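Local structure of putative glycosyltransferase (GalT1) (Streptococcus parasanguinis FW213, 5HEA) at residues Thr68-Gly71 / Pro72-Arg76; Asp42-Thr45 / Asp46-Ile50; Ala193-Tyr196 / Arg197-Leu200. The protein probably transfers a sugar from a nucleotide-activated donor to an acceptor, this chain being the C-terminal part of the longer protein and containing a GT-A-type domain. All blocks are in the same frame, centred on the assembly; numbering follows the deposited sequence.

Contact 1: residues Thr68-Gly71 / Pro72-Arg76; sequences TNAG and PSAAR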
loop_
_atom_site.group_PDB
_atom_site.type_symbol
_atom_site.label_atom_id
_atom_site.label_comp_id
_atom_site.label_asym_id
_atom_site.label_seq_id
_atom_site.Cartn_x
_atom_site.Cartn_y
_atom_site.Cartn_z
ATOM N N THR A 68 16.907 -6.924 11.210
ATOM C CA THR A 68 15.518 -6.991 10.765
ATOM C C THR A 68 15.462 -7.845 9.508
ATOM O O THR A 68 16.354 -7.760 8.664
ATOM C CB THR A 68 14.958 -5.578 10.452
ATOM O OG1 THR A 68 15.032 -4.761 11.627
ATOM C CG2 THR A 68 13.513 -5.656 9.976
ATOM N N ASN A 69 14.433 -8.680 9.393
ATOM C CA ASN A 69 14.323 -9.612 8.266
ATOM C C ASN A 69 14.404 -8.914 6.904
ATOM O O ASN A 69 13.622 -8.004 6.620
ATOM C CB ASN A 69 13.028 -10.426 8.354
ATOM C CG ASN A 69 12.851 -11.362 7.176
ATOM O OD1 ASN A 69 12.023 -11.122 6.296
ATOM N ND2 ASN A 69 13.642 -12.432 7.145
ATOM N N ALA A 70 15.354 -9.341 6.074
ATOM C CA ALA A 70 15.565 -8.716 4.772
ATOM C C ALA A 70 15.904 -9.738 3.671
ATOM O O ALA A 70 16.118 -9.372 2.515
ATOM C CB ALA A 70 16.643 -7.638 4.876
ATOM N N GLY A 71 15.950 -11.015 4.032
ATOM C CA GLY A 71 16.145 -12.088 3.064
ATOM C C GLY A 71 17.559 -12.647 3.046
ATOM O O GLY A 71 18.475 -12.040 3.596
ATOM N N PRO A 72 17.739 -13.817 2.416
ATOM C CA PRO A 72 19.018 -14.537 2.413
ATOM C C PRO A 72 20.131 -13.737 1.736
ATOM O O PRO A 72 21.293 -13.839 2.152
ATOM C CB PRO A 72 18.710 -15.810 1.608
ATOM C CG PRO A 72 17.242 -15.942 1.628
ATOM C CD PRO A 72 16.680 -14.564 1.714
ATOM N N SER A 73 19.793 -12.950 0.715
ATOM C CA SER A 73 20.820 -12.137 0.039
ATOM C C SER A 73 21.354 -11.059 0.965
ATOM O O SER A 73 22.562 -10.869 1.076
ATOM C CB SER A 73 20.278 -11.467 -1.221
ATOM O OG SER A 73 20.005 -12.423 -2.225
ATOM N N ALA A 74 20.443 -10.344 1.618
ATOM C CA ALA A 74 20.839 -9.303 2.548
ATOM C C ALA A 74 21.626 -9.879 3.716
ATOM O O ALA A 74 22.585 -9.263 4.186
ATOM C CB ALA A 74 19.616 -8.535 3.051
ATOM N N ALA A 75 21.230 -11.058 4.187
ATOM C CA ALA A 75 21.950 -11.708 5.279
ATOM C C ALA A 75 23.391 -12.045 4.878
ATOM O O ALA A 75 24.332 -11.816 5.640
ATOM C CB ALA A 75 21.209 -12.971 5.738
ATOM N N ARG A 76 23.573 -12.596 3.684
ATOM C CA ARG A 76 24.927 -12.943 3.246
ATOM C C ARG A 76 25.770 -11.685 3.030
ATOM O O ARG A 76 26.945 -11.653 3.382
ATOM C CB ARG A 76 24.899 -13.782 1.968
ATOM C CG ARG A 76 24.275 -15.155 2.151
ATOM C CD ARG A 76 24.600 -16.062 0.973
ATOM N NE ARG A 76 23.963 -17.371 1.091
ATOM C CZ ARG A 76 22.850 -17.699 0.447
ATOM N NH1 ARG A 76 22.286 -16.810 -0.348
ATOM N NH2 ARG A 76 22.306 -18.901 0.590
HETATM O O HOH W 1 17.707 -10.233 0.617
#

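Contact 2: residues Asp42-Thr45 / Asp46-Ile50; sequences DGST and DNSSI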
loop_
_atom_site.group_PDB
_atom_site.type_symbol
_atom_site.label_atom_id
_atom_site.label_comp_id
_atom_site.label_asym_id
_atom_site.label_seq_id
_atom_site.Cartn_x
_atom_site.Cartn_y
_atom_site.Cartn_z
ATOM N N ASP A 42 18.478 -13.337 10.659
ATOM C CA ASP A 42 17.692 -12.474 9.775
ATOM C C ASP A 42 16.271 -12.309 10.323
ATOM O O ASP A 42 15.284 -12.576 9.631
ATOM C CB ASP A 42 17.695 -13.107 8.363
ATOM C CG ASP A 42 17.040 -12.235 7.301
ATOM O OD1 ASP A 42 17.185 -10.990 7.335
ATOM O OD2 ASP A 42 16.375 -12.815 6.419
ATOM N N GLY A 43 16.166 -11.893 11.588
ATOM C CA GLY A 43 14.866 -11.660 12.192
ATOM C C GLY A 43 14.055 -12.931 12.424
ATOM O O GLY A 43 12.837 -12.913 12.286
ATOM N N SER A 44 14.721 -14.034 12.766
ATOM C CA SER A 44 14.014 -15.282 13.070
ATOM C C SER A 44 12.926 -15.086 14.107
ATOM O O SER A 44 13.056 -14.268 15.022
ATOM C CB SER A 44 14.967 -16.352 13.594
ATOM O OG SER A 44 15.943 -16.680 12.631
ATOM N N THR A 45 11.859 -15.864 13.972
ATOM C CA THR A 45 10.727 -15.764 14.882
ATOM C C THR A 45 10.511 -17.040 15.679
ATOM O O THR A 45 9.572 -17.123 16.467
ATOM C CB THR A 45 9.449 -15.432 14.124
ATOM O OG1 THR A 45 9.299 -16.371 13.059
ATOM C CG2 THR A 45 9.544 -14.034 13.526
ATOM N N ASP A 46 11.369 -18.040 15.476
ATOM C CA ASP A 46 11.355 -19.230 16.332
ATOM C C ASP A 46 12.424 -19.100 17.430
ATOM O O ASP A 46 12.694 -17.998 17.906
ATOM C CB ASP A 46 11.517 -20.532 15.519
ATOM C CG ASP A 46 12.816 -20.585 14.720
ATOM O OD1 ASP A 46 13.631 -19.645 14.839
ATOM O OD2 ASP A 46 13.030 -21.581 13.976
ATOM N N ASN A 47 13.043 -20.207 17.824
ATOM C CA ASN A 47 14.075 -20.155 18.866
ATOM C C ASN A 47 15.489 -19.960 18.324
ATOM O O ASN A 47 16.450 -20.006 19.088
ATOM C CB ASN A 47 14.019 -21.411 19.746
ATOM C CG ASN A 47 12.793 -21.444 20.652
ATOM O OD1 ASN A 47 12.467 -20.459 21.314
ATOM N ND2 ASN A 47 12.105 -22.581 20.675
ATOM N N SER A 48 15.616 -19.744 17.012
ATOM C CA SER A 48 16.930 -19.642 16.370
ATOM C C SER A 48 17.816 -18.556 16.979
ATOM O O SER A 48 19.004 -18.773 17.188
ATOM C CB SER A 48 16.793 -19.392 14.862
ATOM O OG SER A 48 16.102 -20.450 14.218
ATOM N N SER A 49 17.236 -17.389 17.254
ATOM C CA SER A 49 17.998 -16.269 17.814
ATOM C C SER A 49 18.590 -16.618 19.178
ATOM O O SER A 49 19.718 -16.251 19.489
ATOM C CB SER A 49 17.108 -15.032 17.952
ATOM O OG SER A 49 16.131 -15.236 18.959
ATOM N N ILE A 50 17.819 -17.338 19.986
ATOM C CA ILE A 50 18.244 -17.719 21.329
ATOM C C ILE A 50 19.304 -18.816 21.248
ATOM O O ILE A 50 20.261 -18.831 22.023
ATOM C CB ILE A 50 17.022 -18.156 22.194
ATOM C CG1 ILE A 50 16.499 -16.983 23.032
ATOM C CG2 ILE A 50 17.373 -19.292 23.138
ATOM C CD1 ILE A 50 16.265 -15.713 22.275
HETATM O O HOH W 2 14.075 -16.040 17.106
#

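Contact 3: residues Ala193-Tyr196 / Arg197-Leu200; sequences ATIY and RLYL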
loop_
_atom_site.group_PDB
_atom_site.type_symbol
_atom_site.label_atom_id
_atom_site.label_comp_id
_atom_site.label_asym_id
_atom_site.label_seq_id
_atom_site.Cartn_x
_atom_site.Cartn_y
_atom_site.Cartn_z
ATOM N N ALA A 193 22.959 -16.090 -9.297
ATOM C CA ALA A 193 23.326 -14.783 -9.849
ATOM C C ALA A 193 24.709 -14.302 -9.429
ATOM O O ALA A 193 25.201 -13.308 -9.961
ATOM C CB ALA A 193 22.274 -13.732 -9.456
ATOM N N THR A 194 25.356 -15.010 -8.505
ATOM C CA THR A 194 26.508 -14.427 -7.814
ATOM C C THR A 194 27.807 -15.244 -7.853
ATOM O O THR A 194 28.878 -14.689 -8.102
ATOM C CB THR A 194 26.148 -14.101 -6.322
ATOM O OG1 THR A 194 24.955 -13.308 -6.280
ATOM C CG2 THR A 194 27.278 -13.323 -5.642
ATOM N N ILE A 195 27.714 -16.544 -7.580
ATOM C CA ILE A 195 28.905 -17.377 -7.390
ATOM C C ILE A 195 29.813 -17.331 -8.617
ATOM O O ILE A 195 31.021 -17.129 -8.497
ATOM C CB ILE A 195 28.526 -18.830 -7.000
ATOM C CG1 ILE A 195 27.851 -18.834 -5.627
ATOM C CG2 ILE A 195 29.759 -19.722 -6.942
ATOM C CD1 ILE A 195 28.708 -18.165 -4.529
ATOM N N TYR A 196 29.229 -17.462 -9.801
ATOM C CA TYR A 196 30.037 -17.470 -11.024
ATOM C C TYR A 196 30.838 -16.184 -11.223
ATOM O O TYR A 196 31.924 -16.204 -11.817
ATOM C CB TYR A 196 29.177 -17.780 -12.253
ATOM C CG TYR A 196 28.390 -16.605 -12.779
ATOM C CD1 TYR A 196 27.169 -16.260 -12.222
ATOM C CD2 TYR A 196 28.857 -15.861 -13.855
ATOM C CE1 TYR A 196 26.435 -15.185 -12.713
ATOM C CE2 TYR A 196 28.132 -14.785 -14.355
ATOM C CZ TYR A 196 26.923 -14.454 -13.778
ATOM O OH TYR A 196 26.204 -13.384 -14.265
ATOM N N ARG A 197 30.326 -15.060 -10.725
ATOM C CA ARG A 197 31.087 -13.818 -10.839
ATOM C C ARG A 197 32.385 -13.866 -10.024
ATOM O O ARG A 197 33.406 -13.320 -10.437
ATOM C CB ARG A 197 30.224 -12.606 -10.484
ATOM C CG ARG A 197 29.013 -12.470 -11.411
ATOM C CD ARG A 197 28.226 -11.211 -11.144
ATOM N NE ARG A 197 27.170 -11.398 -10.148
ATOM C CZ ARG A 197 27.014 -10.632 -9.068
ATOM N NH1 ARG A 197 27.870 -9.637 -8.840
ATOM N NH2 ARG A 197 26.003 -10.845 -8.217
ATOM N N LEU A 198 32.356 -14.530 -8.876
ATOM C CA LEU A 198 33.592 -14.773 -8.127
ATOM C C LEU A 198 34.592 -15.626 -8.915
ATOM O O LEU A 198 35.797 -15.334 -8.938
ATOM C CB LEU A 198 33.270 -15.447 -6.798
ATOM C CG LEU A 198 32.459 -14.562 -5.857
ATOM C CD1 LEU A 198 31.812 -15.424 -4.768
ATOM C CD2 LEU A 198 33.386 -13.513 -5.243
ATOM N N TYR A 199 34.099 -16.675 -9.566
ATOM C CA TYR A 199 34.958 -17.504 -10.424
ATOM C C TYR A 199 35.667 -16.652 -11.495
ATOM O O TYR A 199 36.873 -16.802 -11.763
ATOM C CB TYR A 199 34.129 -18.564 -11.144
ATOM C CG TYR A 199 33.468 -19.622 -10.299
ATOM C CD1 TYR A 199 34.032 -20.059 -9.112
ATOM C CD2 TYR A 199 32.278 -20.213 -10.722
ATOM C CE1 TYR A 199 33.412 -21.045 -8.352
ATOM C CE2 TYR A 199 31.648 -21.192 -9.969
ATOM C CZ TYR A 199 32.219 -21.600 -8.793
ATOM O OH TYR A 199 31.610 -22.578 -8.064
ATOM N N LEU A 200 34.916 -15.747 -12.111
ATOM C CA LEU A 200 35.478 -14.907 -13.180
ATOM C C LEU A 200 36.573 -13.961 -12.666
ATOM O O LEU A 200 37.372 -13.452 -13.447
ATOM C CB LEU A 200 34.368 -14.128 -13.901
ATOM C CG LEU A 200 33.359 -14.961 -14.692
ATOM C CD1 LEU A 200 32.160 -14.108 -15.115
ATOM C CD2 LEU A 200 34.031 -15.609 -15.914
#

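Contact 1: residues Thr68-Gly71 / Pro72-Arg76
The flat peptide carbonyl of Gly71 is gripped at its oxygen by the backbone of Ala75: Ala75 N donates to Gly71 O at 3.0 Å, the first i to i+4 bond of the helix. The methyl group of Ala75 follows, its CB 3.6 Å from the same Gly71 O. The spacing of 2.9 Å between Pro72 CD and Gly71 CA shows that the peptide joining these two residues is trans. A second carbonyl, that of Ala70, reaches the helix through water: the water donates to Ala70 O at 2.6 Å and accepts from Ala74 N at 2.9 Å. Beside this bridge the two methyl groups meet tip to tip, Ala70 CB to Ala74 CB 3.6 Å. The bond from Ala75 N and the water at Ala74 N thus satisfy N-H groups of the first turn of helix 72-82, which follows strand 62-66 in the GT-A-type fold of family 2 glycosyltransferases; Gly71 holds the N-cap position and Pro72 begins the first turn. With a positive phi of 103° and psi of 165°, Gly71 adopts a conformation open to glycine, which has no side chain to meet the carbonyl oxygen of Ala70. Just before the helix, the carboxylate of Asp42 accepts from the backbone N-H groups of Ala70 and Gly71, holding the approach to the turn in place. Ser73 OG bonds to Pro184 O, and one turn on from Pro72 the Arg76 guanidinium forms a salt bridge with Glu190 and a cation-pi contact with Phe183.

Contact 2: residues Asp42-Thr45 / Asp46-Ile50
Asp46 meets Ser44 and Ser48 where the chain between strand 35-41 and helix 48-58 of the GT-A-type fold makes an Asx turn. From Asp46 CB, a chi1 of 59° sets CG between the backbone N and the carbonyl carbon and folds the carboxylate back over the turn. One tip atom, Asp46 OD1, comes within 3.8 Å of Ser44 CB and accepts two bonds from Ser48. The backbone N of Ser48 reaches Asp46 OD1 at 2.9 Å from above the carboxylate plane, 61° out of it, and this bond defines the turn. Ser48 OG donates to Asp46 OD1 at 2.7 Å, on the syn side and nearer the plane, from the same face. The other oxygen, Asp46 OD2, takes the backbone N-H of Glu17, so the carboxylate also ties the helix start to the loop after strand 7-13. Ser44 OG lies 3.6 Å from Ser48 CB, while its hydrogen bonds go to Asn41 and to the backbone N of Asn15. Ser49 OG also makes a weak hydrogen bond to Leu271 O of the second subunit. A single water links the two segments, lying 2.9 Å from Ser49 OG and bonding to the backbone carbonyls of Asp46 and, more weakly, Ser44.

Contact 3: residues Ala193-Tyr196 / Arg197-Leu200
Tyr196 spreads one face of its ring over the aliphatic part of Arg197: Arg197 CG stands 3.8 Å from the ring centroid and 15° off the normal, a CH-pi contact. The tyrosine ring comes to lie there because chi1 of 80° puts Tyr196 CG between its own backbone N and carbonyl carbon. Beyond CG the arginine chain bends at chi3 and turns the guanidinium back along the helix start, nearly perpendicular to the ring plane. There Arg197 NE donates to Ala193 O at 2.7 Å, with the acceptor in the guanidinium plane, and Arg197 NH2 adds a weak bond to the same oxygen. Tyr196 CD2 further touches Leu200 CD1 at 3.9 Å. On another side of the helix, Ile195 CG2 rests 3.6 Å from Tyr199 CZ, and Ile195 CD1 meets Leu198 CD1 at 4.1 Å. This is the first turn of helix 195-201: Tyr199 N bonds Ile195 O, and Leu200 N bonds Tyr196 O at 3.0 Å. Ile195 and Leu198 press on Phe173 of strand 171-174, whereas Tyr196 faces helix 231-247 and makes a cation-pi contact with Arg241; Tyr199 OH bonds Thr164 O. Arg197 and Leu200 also pack on Gln281 and Leu288 of the third subunit. Backbone carbonyl oxygens of Ala193 and Arg182 take N-H groups of the buried guanidinium, so carbonyl dipoles probably offset its charge.

Overall arrangement
Along the chain the order is contact 2, contact 1, contact 3, each at the start of a helix. Contacts 2 and 1 follow neighbouring parallel strands, 35-41 and 62-66, and open helices 48-58 and 72-82; their centres are 13 Å apart and the two turns touch through Asp42. Both belong to the family 2 range, at the strand-to-helix turns where GT-A enzymes generally build their nucleotide-sugar site, so they probably help shape that end of the sheet. Contact 3, on helix 195-201, lies about 19 Å from contact 1 and 30 Å from contact 2, centre to centre. It connects strand 171-174 of the sheet with helix 231-247 of the C-terminal helical part.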